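Long-range contacts in peptide methionine sulfoxide reductase MSRA (Corynebacterium diphtheriae, PDB 4D7L), which reduces the S-epimer of methionine sulfoxide in oxidised proteins back to methionine, repairing oxidative damage: residues S157-A162 / T194-L199; G92-I97 / T114-V119; R58-T63 / G85-S90. All coordinates share one frame; numbering follows the deposited sequence. Where two conformers were deposited one is given.

Contact 1 (S157-A162 / T194-L199)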
ATOM      1  N   SER A 157      -5.813   3.685   4.982  1.00 16.22           N
ATOM      2  CA  SER A 157      -5.263   2.410   5.445  1.00 14.38           C
ATOM      3  C   SER A 157      -5.971   1.238   4.769  1.00 20.15           C
ATOM      4  O   SER A 157      -7.203   1.265   4.646  1.00 17.26           O
ATOM      5  CB  SER A 157      -5.430   2.319   6.968  1.00 12.36           C
ATOM      6  OG  SER A 157      -4.886   1.116   7.477  1.00 16.72           O
ATOM      7  N   ALA A 158      -5.221   0.234   4.307  1.00 18.11           N
ATOM      8  CA  ALA A 158      -5.852  -0.914   3.644  1.00 17.39           C
ATOM      9  C   ALA A 158      -5.008  -2.180   3.717  1.00 18.86           C
ATOM     10  O   ALA A 158      -3.770  -2.129   3.793  1.00 16.01           O
ATOM     11  CB  ALA A 158      -6.179  -0.588   2.160  1.00 14.15           C
ATOM     12  N   ILE A 159      -5.701  -3.314   3.709  1.00 16.15           N
ATOM     13  CA  ILE A 159      -5.082  -4.615   3.476  1.00 15.17           C
ATOM     14  C   ILE A 159      -5.934  -5.346   2.444  1.00 20.62           C
ATOM     15  O   ILE A 159      -7.106  -5.647   2.703  1.00 18.33           O
ATOM     16  CB  ILE A 159      -4.987  -5.472   4.750  1.00 17.79           C
ATOM     17  CG1 ILE A 159      -4.166  -4.758   5.830  1.00 23.48           C
ATOM     18  CG2 ILE A 159      -4.340  -6.839   4.427  1.00 14.35           C
ATOM     19  CD1 ILE A 159      -4.267  -5.417   7.207  1.00 31.16           C
ATOM     20  N   TYR A 160      -5.371  -5.623   1.269  1.00 16.58           N
ATOM     21  CA  TYR A 160      -6.098  -6.442   0.287  1.00 14.36           C
ATOM     22  C   TYR A 160      -5.414  -7.793   0.164  1.00 18.07           C
ATOM     23  O   TYR A 160      -4.199  -7.867   0.074  1.00 18.56           O
ATOM     24  CB  TYR A 160      -6.166  -5.751  -1.084  1.00 15.60           C
ATOM     25  CG  TYR A 160      -6.724  -4.328  -1.020  1.00 15.68           C
ATOM     26  CD1 TYR A 160      -7.898  -4.048  -0.320  1.00 20.32           C
ATOM     27  CD2 TYR A 160      -6.065  -3.274  -1.652  1.00 16.68           C
ATOM     28  CE1 TYR A 160      -8.414  -2.732  -0.247  1.00 14.83           C
ATOM     29  CE2 TYR A 160      -6.563  -1.967  -1.587  1.00 16.77           C
ATOM     30  CZ  TYR A 160      -7.726  -1.713  -0.886  1.00 16.14           C
ATOM     31  OH  TYR A 160      -8.198  -0.443  -0.820  1.00 18.39           O
ATOM     32  N   THR A 161      -6.195  -8.866   0.169  1.00 17.02           N
ATOM     33  CA  THR A 161      -5.609 -10.200   0.188  1.00 18.65           C
ATOM     34  C   THR A 161      -5.705 -10.926  -1.163  1.00 19.09           C
ATOM     35  O   THR A 161      -6.475 -10.546  -2.050  1.00 16.37           O
ATOM     36  CB  THR A 161      -6.262 -11.051   1.282  1.00 21.52           C
ATOM     37  OG1 THR A 161      -7.674 -11.127   1.050  1.00 15.90           O
ATOM     38  CG2 THR A 161      -6.010 -10.431   2.652  1.00 18.41           C
ATOM     39  N   ALA A 162      -4.882 -11.952  -1.333  1.00 18.43           N
ATOM     40  CA  ALA A 162      -4.796 -12.646  -2.611  1.00 22.53           C
ATOM     41  C   ALA A 162      -4.596 -14.146  -2.419  1.00 25.57           C
ATOM     42  O   ALA A 162      -4.318 -14.620  -1.314  1.00 29.05           O
ATOM     43  CB  ALA A 162      -3.651 -12.068  -3.452  1.00 22.12           C
ATOM     44  N   THR A 194      -8.986   1.099   8.743  1.00 18.25           N
ATOM     45  CA  THR A 194      -8.408   0.173   7.743  1.00 14.20           C
ATOM     46  C   THR A 194      -9.479  -0.592   6.955  1.00 18.20           C
ATOM     47  O   THR A 194     -10.373  -1.179   7.523  1.00 16.98           O
ATOM     48  CB  THR A 194      -7.489  -0.877   8.435  1.00 22.44           C
ATOM     49  OG1 THR A 194      -6.553  -0.202   9.281  1.00 17.91           O
ATOM     50  CG2 THR A 194      -6.723  -1.750   7.400  1.00 17.62           C
ATOM     51  N   GLU A 195      -9.364  -0.560   5.639  1.00 17.25           N
ATOM     52  CA  GLU A 195     -10.244  -1.269   4.710  1.00 19.92           C
ATOM     53  C   GLU A 195      -9.650  -2.659   4.411  1.00 25.47           C
ATOM     54  O   GLU A 195      -8.500  -2.741   3.972  1.00 18.92           O
ATOM     55  CB  GLU A 195     -10.342  -0.390   3.464  1.00 22.92           C
ATOM     56  CG  GLU A 195     -11.121  -0.811   2.289  1.00 34.53           C
ATOM     57  CD  GLU A 195     -11.065   0.318   1.276  1.00 35.27           C
ATOM     58  OE1 GLU A 195     -11.482   1.455   1.627  1.00 35.86           O
ATOM     59  OE2 GLU A 195     -10.512   0.104   0.180  1.00 29.05           O
ATOM     60  N   ILE A 196     -10.379  -3.747   4.689  1.00 14.87           N
ATOM     61  CA  ILE A 196      -9.813  -5.079   4.526  1.00 18.10           C
ATOM     62  C   ILE A 196     -10.732  -5.957   3.675  1.00 21.54           C
ATOM     63  O   ILE A 196     -11.898  -6.155   4.026  1.00 20.28           O
ATOM     64  CB  ILE A 196      -9.588  -5.789   5.892  1.00 22.25           C
ATOM     65  CG1 ILE A 196      -8.683  -4.964   6.814  1.00 21.86           C
ATOM     66  CG2 ILE A 196      -8.988  -7.178   5.678  1.00 17.25           C
ATOM     67  CD1 ILE A 196      -8.643  -5.534   8.254  1.00 23.56           C
ATOM     68  N   LEU A 197     -10.222  -6.466   2.557  1.00 15.26           N
ATOM     69  CA  LEU A 197     -11.010  -7.347   1.675  1.00 17.14           C
ATOM     70  C   LEU A 197     -10.101  -7.994   0.631  1.00 15.73           C
ATOM     71  O   LEU A 197      -8.989  -7.531   0.409  1.00 17.46           O
ATOM     72  CB  LEU A 197     -12.149  -6.564   0.990  1.00 22.64           C
ATOM     73  CG  LEU A 197     -11.785  -5.424   0.037  1.00 25.60           C
ATOM     74  CD1 LEU A 197     -12.963  -5.088  -0.876  1.00 22.51           C
ATOM     75  CD2 LEU A 197     -11.366  -4.165   0.806  1.00 26.63           C
ATOM     76  N   PRO A 198     -10.568  -9.069  -0.012  1.00 16.61           N
ATOM     77  CA  PRO A 198      -9.757  -9.635  -1.098  1.00 17.77           C
ATOM     78  C   PRO A 198      -9.538  -8.593  -2.200  1.00 21.15           C
ATOM     79  O   PRO A 198     -10.454  -7.822  -2.462  1.00 18.84           O
ATOM     80  CB  PRO A 198     -10.607 -10.799  -1.602  1.00 17.06           C
ATOM     81  CG  PRO A 198     -11.465 -11.189  -0.384  1.00 18.87           C
ATOM     82  CD  PRO A 198     -11.734  -9.912   0.332  1.00 17.47           C
ATOM     83  N   LEU A 199      -8.348  -8.550  -2.797  1.00 14.12           N
ATOM     84  CA  LEU A 199      -8.086  -7.668  -3.935  1.00 13.29           C
ATOM     85  C   LEU A 199      -9.141  -7.859  -5.019  1.00 14.58           C
ATOM     86  O   LEU A 199      -9.641  -6.896  -5.583  1.00 16.92           O
ATOM     87  CB  LEU A 199      -6.700  -7.946  -4.521  1.00 14.47           C
ATOM     88  CG  LEU A 199      -6.316  -7.130  -5.764  1.00 20.48           C
ATOM     89  CD1 LEU A 199      -6.176  -5.661  -5.349  1.00 21.00           C
ATOM     90  CD2 LEU A 199      -5.012  -7.655  -6.346  1.00 23.34           C
TER
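Tyr160 and Glu195 meet through their polar ends: the phenol OH donates to Glu195 OE2 at 2.6 Å, arriving from above the carboxylate plane, with ring and carboxylate turned 35° against each other. Glu195 reaches this spot with CG anti to its backbone N (chi1 178°) and the chain stretched out beyond; its other oxygen, OE1, forms a salt bridge with Arg156, which would help fix the rotation of the carboxylate. Leu197 lies alongside Tyr160, pointing the same way, and its CD2 touches the ring edge at CE1, 3.4 Å away. The chi1 of Leu197, 63°, swings that branch toward the ring. At the start of the pairing the hydroxyls of Ser157 and Thr194 are 2.8 Å apart, OG to OG1, in a hydrogen bond; Ser157 OG also bonds His139. Beneath these side chains runs a parallel ladder, for instance Ile159 N to Glu195 O at 2.9 Å, ending with Leu199 N on Thr161 O. The segments are the two strands of a beta-alpha-beta unit: helix 166-186 joins them and packs on Ile196, strand 64-69 flanks 158-161 on its other side, and 195-198 is one of the sheet's two edge strands.

Contact 2 (G92-I97 / T114-V119)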
ATOM      1  N   GLY A  92       2.009   0.787  -6.292  1.00 15.32           N
ATOM      2  CA  GLY A  92       0.981   1.012  -7.277  1.00 15.49           C
ATOM      3  C   GLY A  92      -0.322   1.321  -6.580  1.00 14.18           C
ATOM      4  O   GLY A  92      -0.346   1.862  -5.470  1.00 14.84           O
ATOM      5  N   PHE A  93      -1.407   0.922  -7.236  1.00 13.64           N
ATOM      6  CA  PHE A  93      -2.741   1.421  -6.910  1.00 16.77           C
ATOM      7  C   PHE A  93      -3.767   0.301  -6.879  1.00 17.09           C
ATOM      8  O   PHE A  93      -3.810  -0.545  -7.782  1.00 13.68           O
ATOM      9  CB  PHE A  93      -3.166   2.465  -7.953  1.00 17.83           C
ATOM     10  CG  PHE A  93      -2.060   3.430  -8.315  1.00 23.19           C
ATOM     11  CD1 PHE A  93      -1.590   4.339  -7.374  1.00 18.77           C
ATOM     12  CD2 PHE A  93      -1.494   3.421  -9.583  1.00 23.85           C
ATOM     13  CE1 PHE A  93      -0.553   5.228  -7.689  1.00 15.66           C
ATOM     14  CE2 PHE A  93      -0.462   4.307  -9.910  1.00 21.25           C
ATOM     15  CZ  PHE A  93       0.001   5.214  -8.955  1.00 15.65           C
ATOM     16  N   ALA A  94      -4.589   0.294  -5.840  1.00 14.22           N
ATOM     17  CA  ALA A  94      -5.673  -0.674  -5.749  1.00 16.57           C
ATOM     18  C   ALA A  94      -6.738  -0.163  -4.787  1.00 16.97           C
ATOM     19  O   ALA A  94      -6.473   0.737  -3.980  1.00 15.57           O
ATOM     20  CB  ALA A  94      -5.151  -2.055  -5.302  1.00 16.39           C
ATOM     21  N   GLY A  95      -7.940  -0.731  -4.891  1.00 15.07           N
ATOM     22  CA  GLY A  95      -8.997  -0.412  -3.947  1.00 14.82           C
ATOM     23  C   GLY A  95     -10.035   0.512  -4.520  1.00 16.19           C
ATOM     24  O   GLY A  95     -11.101   0.698  -3.905  1.00 15.28           O
ATOM     25  N   GLY A  96      -9.697   1.118  -5.662  1.00 14.53           N
ATOM     26  CA  GLY A  96     -10.567   2.043  -6.377  1.00 14.18           C
ATOM     27  C   GLY A  96     -11.159   1.392  -7.620  1.00 19.97           C
ATOM     28  O   GLY A  96     -11.306   0.179  -7.672  1.00 18.49           O
ATOM     29  N   ILE A  97     -11.465   2.187  -8.635  1.00 18.12           N
ATOM     30  CA  ILE A  97     -12.187   1.676  -9.796  1.00 18.33           C
ATOM     31  C   ILE A  97     -11.457   1.941 -11.132  1.00 22.47           C
ATOM     32  O   ILE A  97     -11.552   1.135 -12.056  1.00 20.55           O
ATOM     33  CB  ILE A  97     -13.611   2.281  -9.867  1.00 21.63           C
ATOM     34  CG1 ILE A  97     -14.402   1.739 -11.065  1.00 25.30           C
ATOM     35  CG2 ILE A  97     -13.556   3.786  -9.937  1.00 17.61           C
ATOM     36  CD1 ILE A  97     -14.744   0.238 -10.968  1.00 24.93           C
ATOM     37  N   THR A 114      -6.153   3.518  -3.428  0.65 17.27           N
ATOM     38  CA  THR A 114      -5.224   3.956  -2.399  0.65 13.62           C
ATOM     39  C   THR A 114      -3.824   3.493  -2.799  0.65 15.50           C
ATOM     40  O   THR A 114      -3.660   2.564  -3.600  0.65 14.83           O
ATOM     41  CB  THR A 114      -5.608   3.445  -0.996  0.65 20.11           C
ATOM     42  OG1 THR A 114      -4.912   4.214  -0.003  0.65 20.69           O
ATOM     43  CG2 THR A 114      -5.271   1.957  -0.826  0.65 16.72           C
ATOM     44  N   GLU A 115      -2.822   4.175  -2.260  1.00 16.29           N
ATOM     45  CA  GLU A 115      -1.426   3.865  -2.546  1.00 14.15           C
ATOM     46  C   GLU A 115      -1.059   2.570  -1.842  1.00 15.71           C
ATOM     47  O   GLU A 115      -1.153   2.477  -0.616  1.00 16.73           O
ATOM     48  CB  GLU A 115      -0.504   5.007  -2.114  1.00 13.83           C
ATOM     49  CG  GLU A 115      -0.679   6.246  -3.000  1.00 17.43           C
ATOM     50  CD  GLU A 115       0.398   7.309  -2.785  1.00 21.56           C
ATOM     51  OE1 GLU A 115       1.333   7.095  -1.974  1.00 20.61           O
ATOM     52  OE2 GLU A 115       0.279   8.376  -3.428  1.00 19.94           O
ATOM     53  N   ILE A 116      -0.635   1.597  -2.636  1.00 14.57           N
ATOM     54  CA  ILE A 116      -0.455   0.218  -2.185  1.00 12.85           C
ATOM     55  C   ILE A 116       0.948  -0.280  -2.436  1.00 19.34           C
ATOM     56  O   ILE A 116       1.530   0.002  -3.491  1.00 15.53           O
ATOM     57  CB  ILE A 116      -1.444  -0.727  -2.912  1.00 15.88           C
ATOM     58  CG1 ILE A 116      -2.875  -0.448  -2.434  1.00 16.90           C
ATOM     59  CG2 ILE A 116      -1.064  -2.224  -2.736  1.00 17.84           C
ATOM     60  CD1 ILE A 116      -3.124  -0.861  -0.959  1.00 15.26           C
ATOM     61  N   VAL A 117       1.471  -1.034  -1.469  1.00 15.07           N
ATOM     62  CA  VAL A 117       2.664  -1.835  -1.652  1.00 11.48           C
ATOM     63  C   VAL A 117       2.271  -3.286  -1.862  1.00 18.79           C
ATOM     64  O   VAL A 117       1.578  -3.874  -1.022  1.00 16.59           O
ATOM     65  CB  VAL A 117       3.606  -1.770  -0.434  1.00 12.98           C
ATOM     66  CG1 VAL A 117       4.895  -2.611  -0.693  1.00 12.92           C
ATOM     67  CG2 VAL A 117       3.973  -0.333  -0.100  1.00 14.75           C
ATOM     68  N   GLU A 118       2.672  -3.831  -3.004  1.00 15.23           N
ATOM     69  CA  GLU A 118       2.587  -5.259  -3.271  1.00 13.24           C
ATOM     70  C   GLU A 118       3.745  -5.924  -2.525  1.00 20.26           C
ATOM     71  O   GLU A 118       4.898  -5.609  -2.784  1.00 16.49           O
ATOM     72  CB  GLU A 118       2.694  -5.531  -4.769  1.00 14.99           C
ATOM     73  CG  GLU A 118       2.805  -7.033  -5.119  1.00 18.48           C
ATOM     74  CD  GLU A 118       3.133  -7.288  -6.581  1.00 20.13           C
ATOM     75  OE1 GLU A 118       3.769  -6.423  -7.235  1.00 16.82           O
ATOM     76  OE2 GLU A 118       2.763  -8.372  -7.078  1.00 23.64           O
ATOM     77  N   VAL A 119       3.433  -6.797  -1.575  1.00 16.21           N
ATOM     78  CA  VAL A 119       4.454  -7.474  -0.787  1.00 17.66           C
ATOM     79  C   VAL A 119       4.426  -8.971  -1.091  1.00 18.37           C
ATOM     80  O   VAL A 119       3.471  -9.671  -0.753  1.00 16.38           O
ATOM     81  CB  VAL A 119       4.237  -7.250   0.710  1.00 16.14           C
ATOM     82  CG1 VAL A 119       5.359  -7.910   1.517  1.00 15.59           C
ATOM     83  CG2 VAL A 119       4.173  -5.772   1.002  1.00 16.69           C
TER
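Ile116 and Ala94 lie on the same face of the sheet, where CG1 of the isoleucine stands 4.0 Å from CB of the alanine and about as close to its backbone N. With chi1 at -69°, Ile116 sends CG1 anti to its carbonyl carbon, which brings that branch over Ala94. The backbone of Ile116 is gripped at both ends by Gly92: its N donates to Gly92 O at 2.9 Å, and its O accepts from Gly92 N at 2.9 Å. One pair further on, Thr114 N reaches Ala94 O at 2.9 Å in a nearly straight bond, while the return bond from Ala94 N to Thr114 O is weak. In one of its two deposited conformers, Thr114 rests its CG2 on Ala94 O at 3.6 Å, and its hydroxyl turns to Arg156 O. These are antiparallel neighbours in the mixed sheet at the heart of this alpha/beta enzyme, and the twist is strong: the short strand pieces run at 113° to each other. Strand 86-94 stops here, and Gly95 follows with a positive phi of 104°. Tyr160 from strand 158-161 covers Ala94, Thr114 and Ile116 together. Phe93 and Glu115, a non-hydrogen-bonded pair, lie on the other face. Tyr103 of helix 103-107 touches both of them. Glu115 OE1 takes a hydrogen bond from Tyr73 N, and the glutamate side chain is about 5 Å at its nearest from that of Cys72, the predicted active-site cysteine, which is disulfide-bonded to Cys226.

Contact 3 (R58-T63 / G85-S90). With PGE (triethylene glycol), chain G; PGE (triethylene glycol), chain K.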
ATOM      1  N   ARG A  58       8.009 -10.501  -9.657  1.00 23.09           N
ATOM      2  CA  ARG A  58       6.980 -11.267  -8.940  1.00 20.83           C
ATOM      3  C   ARG A  58       6.870 -12.671  -9.533  1.00 24.89           C
ATOM      4  O   ARG A  58       7.414 -12.946 -10.600  1.00 29.02           O
ATOM      5  CB  ARG A  58       5.614 -10.562  -8.989  1.00 26.00           C
ATOM      6  CG  ARG A  58       4.828 -10.754 -10.303  1.00 27.32           C
ATOM      7  CD  ARG A  58       3.448 -10.110 -10.234  1.00 30.35           C
ATOM      8  NE  ARG A  58       3.507  -8.716  -9.775  1.00 26.18           N
ATOM      9  CZ  ARG A  58       3.582  -7.666 -10.585  1.00 27.90           C
ATOM     10  NH1 ARG A  58       3.577  -7.844 -11.904  1.00 29.64           N
ATOM     11  NH2 ARG A  58       3.638  -6.440 -10.081  1.00 23.35           N
ATOM     12  N   GLY A  59       6.220 -13.576  -8.814  1.00 31.08           N
ATOM     13  CA  GLY A  59       5.907 -14.885  -9.366  1.00 36.13           C
ATOM     14  C   GLY A  59       6.822 -16.046  -9.038  1.00 41.19           C
ATOM     15  O   GLY A  59       6.828 -17.041  -9.756  1.00 46.71           O
ATOM     16  N   GLN A  60       7.521 -15.974  -7.910  1.00 35.07           N
ATOM     17  CA  GLN A  60       8.399 -17.065  -7.507  1.00 34.92           C
ATOM     18  C   GLN A  60       7.520 -18.117  -6.887  1.00 34.35           C
ATOM     19  O   GLN A  60       6.659 -17.792  -6.070  1.00 32.36           O
ATOM     20  CB  GLN A  60       9.462 -16.639  -6.493  1.00 35.51           C
ATOM     21  CG  GLN A  60      10.160 -17.821  -5.793  1.00 50.62           C
ATOM     22  CD  GLN A  60      10.945 -17.431  -4.531  1.00 62.88           C
ATOM     23  OE1 GLN A  60      11.718 -16.466  -4.540  1.00 66.83           O
ATOM     24  NE2 GLN A  60      10.740 -18.168  -3.445  1.00 63.32           N
ATOM     25  N   PRO A  61       7.685 -19.372  -7.322  1.00 34.33           N
ATOM     26  CA  PRO A  61       6.911 -20.494  -6.792  1.00 35.04           C
ATOM     27  C   PRO A  61       7.058 -20.543  -5.282  1.00 32.56           C
ATOM     28  O   PRO A  61       8.120 -20.191  -4.786  1.00 35.47           O
ATOM     29  CB  PRO A  61       7.572 -21.718  -7.433  1.00 39.37           C
ATOM     30  CG  PRO A  61       8.200 -21.194  -8.665  1.00 45.73           C
ATOM     31  CD  PRO A  61       8.671 -19.812  -8.324  1.00 42.61           C
ATOM     32  N   GLY A  62       6.001 -20.885  -4.565  1.00 31.74           N
ATOM     33  CA  GLY A  62       6.108 -20.998  -3.126  1.00 35.22           C
ATOM     34  C   GLY A  62       5.913 -19.707  -2.346  1.00 33.01           C
ATOM     35  O   GLY A  62       5.940 -19.729  -1.122  1.00 33.84           O
ATOM     36  N   THR A  63       5.779 -18.574  -3.031  1.00 23.71           N
ATOM     37  CA  THR A  63       5.539 -17.325  -2.338  1.00 21.71           C
ATOM     38  C   THR A  63       4.037 -17.006  -2.157  1.00 33.27           C
ATOM     39  O   THR A  63       3.176 -17.584  -2.822  1.00 21.73           O
ATOM     40  CB  THR A  63       6.231 -16.159  -3.077  1.00 23.99           C
ATOM     41  OG1 THR A  63       5.730 -16.062  -4.414  1.00 25.34           O
ATOM     42  CG2 THR A  63       7.731 -16.385  -3.114  1.00 27.27           C
ATOM     43  N   GLY A  85      12.318 -12.141   4.820  1.00 22.15           N
ATOM     44  CA  GLY A  85      11.304 -13.030   4.281  1.00 21.95           C
ATOM     45  C   GLY A  85      10.533 -12.449   3.103  1.00 24.31           C
ATOM     46  O   GLY A  85       9.850 -13.177   2.390  1.00 22.81           O
ATOM     47  N   VAL A  86      10.599 -11.130   2.926  1.00 20.52           N
ATOM     48  CA  VAL A  86       9.949 -10.474   1.780  1.00 22.30           C
ATOM     49  C   VAL A  86      10.876 -10.625   0.587  1.00 23.12           C
ATOM     50  O   VAL A  86      12.066 -10.348   0.695  1.00 20.53           O
ATOM     51  CB  VAL A  86       9.645  -8.997   2.070  1.00 19.24           C
ATOM     52  CG1 VAL A  86       9.189  -8.256   0.793  1.00 20.46           C
ATOM     53  CG2 VAL A  86       8.579  -8.897   3.164  1.00 23.18           C
ATOM     54  N   VAL A  87      10.377 -11.148  -0.523  1.00 19.76           N
ATOM     55  CA  VAL A  87      11.291 -11.491  -1.617  1.00 19.75           C
ATOM     56  C   VAL A  87      11.129 -10.586  -2.841  1.00 21.49           C
ATOM     57  O   VAL A  87      12.005 -10.561  -3.694  1.00 20.33           O
ATOM     58  CB  VAL A  87      11.130 -12.967  -2.052  1.00 26.53           C
ATOM     59  CG1 VAL A  87      11.609 -13.895  -0.942  1.00 30.28           C
ATOM     60  CG2 VAL A  87       9.704 -13.268  -2.421  1.00 22.48           C
ATOM     61  N   TYR A  88      10.026  -9.844  -2.902  1.00 15.24           N
ATOM     62  CA  TYR A  88       9.777  -8.864  -3.966  1.00 14.89           C
ATOM     63  C   TYR A  88       8.766  -7.844  -3.458  1.00 16.78           C
ATOM     64  O   TYR A  88       7.860  -8.195  -2.689  1.00 20.09           O
ATOM     65  CB  TYR A  88       9.247  -9.542  -5.238  1.00 18.67           C
ATOM     66  CG  TYR A  88       8.840  -8.586  -6.355  1.00 18.97           C
ATOM     67  CD1 TYR A  88       9.797  -8.027  -7.198  1.00 18.65           C
ATOM     68  CD2 TYR A  88       7.498  -8.242  -6.561  1.00 19.85           C
ATOM     69  CE1 TYR A  88       9.429  -7.147  -8.232  1.00 22.49           C
ATOM     70  CE2 TYR A  88       7.115  -7.362  -7.584  1.00 18.58           C
ATOM     71  CZ  TYR A  88       8.086  -6.832  -8.424  1.00 21.60           C
ATOM     72  OH  TYR A  88       7.736  -5.959  -9.442  1.00 23.21           O
ATOM     73  N   THR A  89       8.916  -6.591  -3.875  1.00 17.15           N
ATOM     74  CA  THR A  89       7.876  -5.586  -3.651  1.00 14.06           C
ATOM     75  C   THR A  89       7.665  -4.727  -4.905  1.00 14.10           C
ATOM     76  O   THR A  89       8.538  -4.659  -5.776  1.00 17.89           O
ATOM     77  CB  THR A  89       8.206  -4.618  -2.482  1.00 18.81           C
ATOM     78  OG1 THR A  89       9.360  -3.839  -2.824  1.00 16.72           O
ATOM     79  CG2 THR A  89       8.442  -5.376  -1.169  1.00 17.32           C
ATOM     80  N   SER A  90       6.509  -4.086  -4.996  1.00 15.28           N
ATOM     81  CA  SER A  90       6.307  -3.005  -5.972  1.00 15.25           C
ATOM     82  C   SER A  90       5.319  -2.018  -5.372  1.00 13.12           C
ATOM     83  O   SER A  90       4.713  -2.306  -4.336  1.00 15.34           O
ATOM     84  CB  SER A  90       5.799  -3.539  -7.326  1.00 17.68           C
ATOM     85  OG  SER A  90       4.437  -3.952  -7.243  1.00 19.97           O
TER
HETATM   86  C1  PGE G1223      11.004 -13.557  -5.570  0.89 36.60           C
HETATM   87  O1  PGE G1223      11.955 -14.553  -5.891  0.89 46.48           O
HETATM   88  C2  PGE G1223      10.118 -13.483  -6.777  0.89 41.97           C
HETATM   89  O2  PGE G1223       8.727 -13.409  -6.511  0.89 29.33           O
HETATM   90  C1  PGE K1227       1.030 -15.434  -5.190  1.00 54.19           C
HETATM   91  O1  PGE K1227       2.251 -14.941  -4.665  1.00 54.70           O
HETATM   92  C2  PGE K1227      -0.126 -14.821  -4.421  1.00 58.82           C
HETATM   93  O2  PGE K1227      -1.335 -14.936  -5.145  1.00 59.92           O
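Arg58 lays its first carbon against Tyr88: CB is 3.8 Å from ring atom CE2, and the backbone N of the same arginine stands 3.6 Å above the ring plane, over its centre. Because chi1 is 80°, CG lies between the backbone N and the carbonyl carbon, and CG and CD carry the chain past the ring. A bend at chi3 (51°) then turns the head, so that NE meets Glu118 OE2 in a salt bridge to the neighbouring strand 114-121. At the tip, NH2 comes within 3.9 Å of Ser90 OG, too far for a hydrogen bond, with the serine oxygen at the guanidinium edge, in its plane. The Tyr88 hydroxyl lies over one guanidinium face, the two flat groups being almost perpendicular at 86°. Further along the loop, Thr63 CG2 packs on Val87 CG2 at 3.8 Å. That threonine is anchored by a type II turn from Gln60, whose carbonyl O accepts from Thr63 N and also from Thr63 OG1 at 2.6 Å. A triethylene glycol, probably from the crystallisation liquor, wedges between Gln60 and Val87, its C1 3.4 Å from Val87 CG2. Val87 and Tyr88 both face Val120, forming a classic beta bulge. Between residues 58-63 and 85-90 the direct contact is thus mostly hydrocarbon against ring and methyl surface, without a hydrogen bond, while the polar ends are tied through a third party: Glu118 takes Arg58 with one carboxylate oxygen and Ser90 with the other, probably balancing the arginine charge.

Overall arrangement
From the N terminus, contact 3 closes first, its loop taking in strand 64-69 and helix 73-81 before the chain returns on strand 86-94. Contact 2 opens further along that strand and closes on strand 114-121 after helix 103-107. Contact 1 comes last, spanning helix 166-186. The three loops follow in series; none nests in or crosses another. All reach the one mixed sheet: contact 3 pins the loop before strand 64-69, one of the two middle strands, to strand 86-94, contact 2 joins neighbours within it, and contact 1 forms the edge at strand 195-198. Glu118 bridges contacts 2 and 3, and Tyr160 packs contact 1 onto contact 2, whereas contacts 1 and 3 stay about 8 Å apart at their nearest atoms.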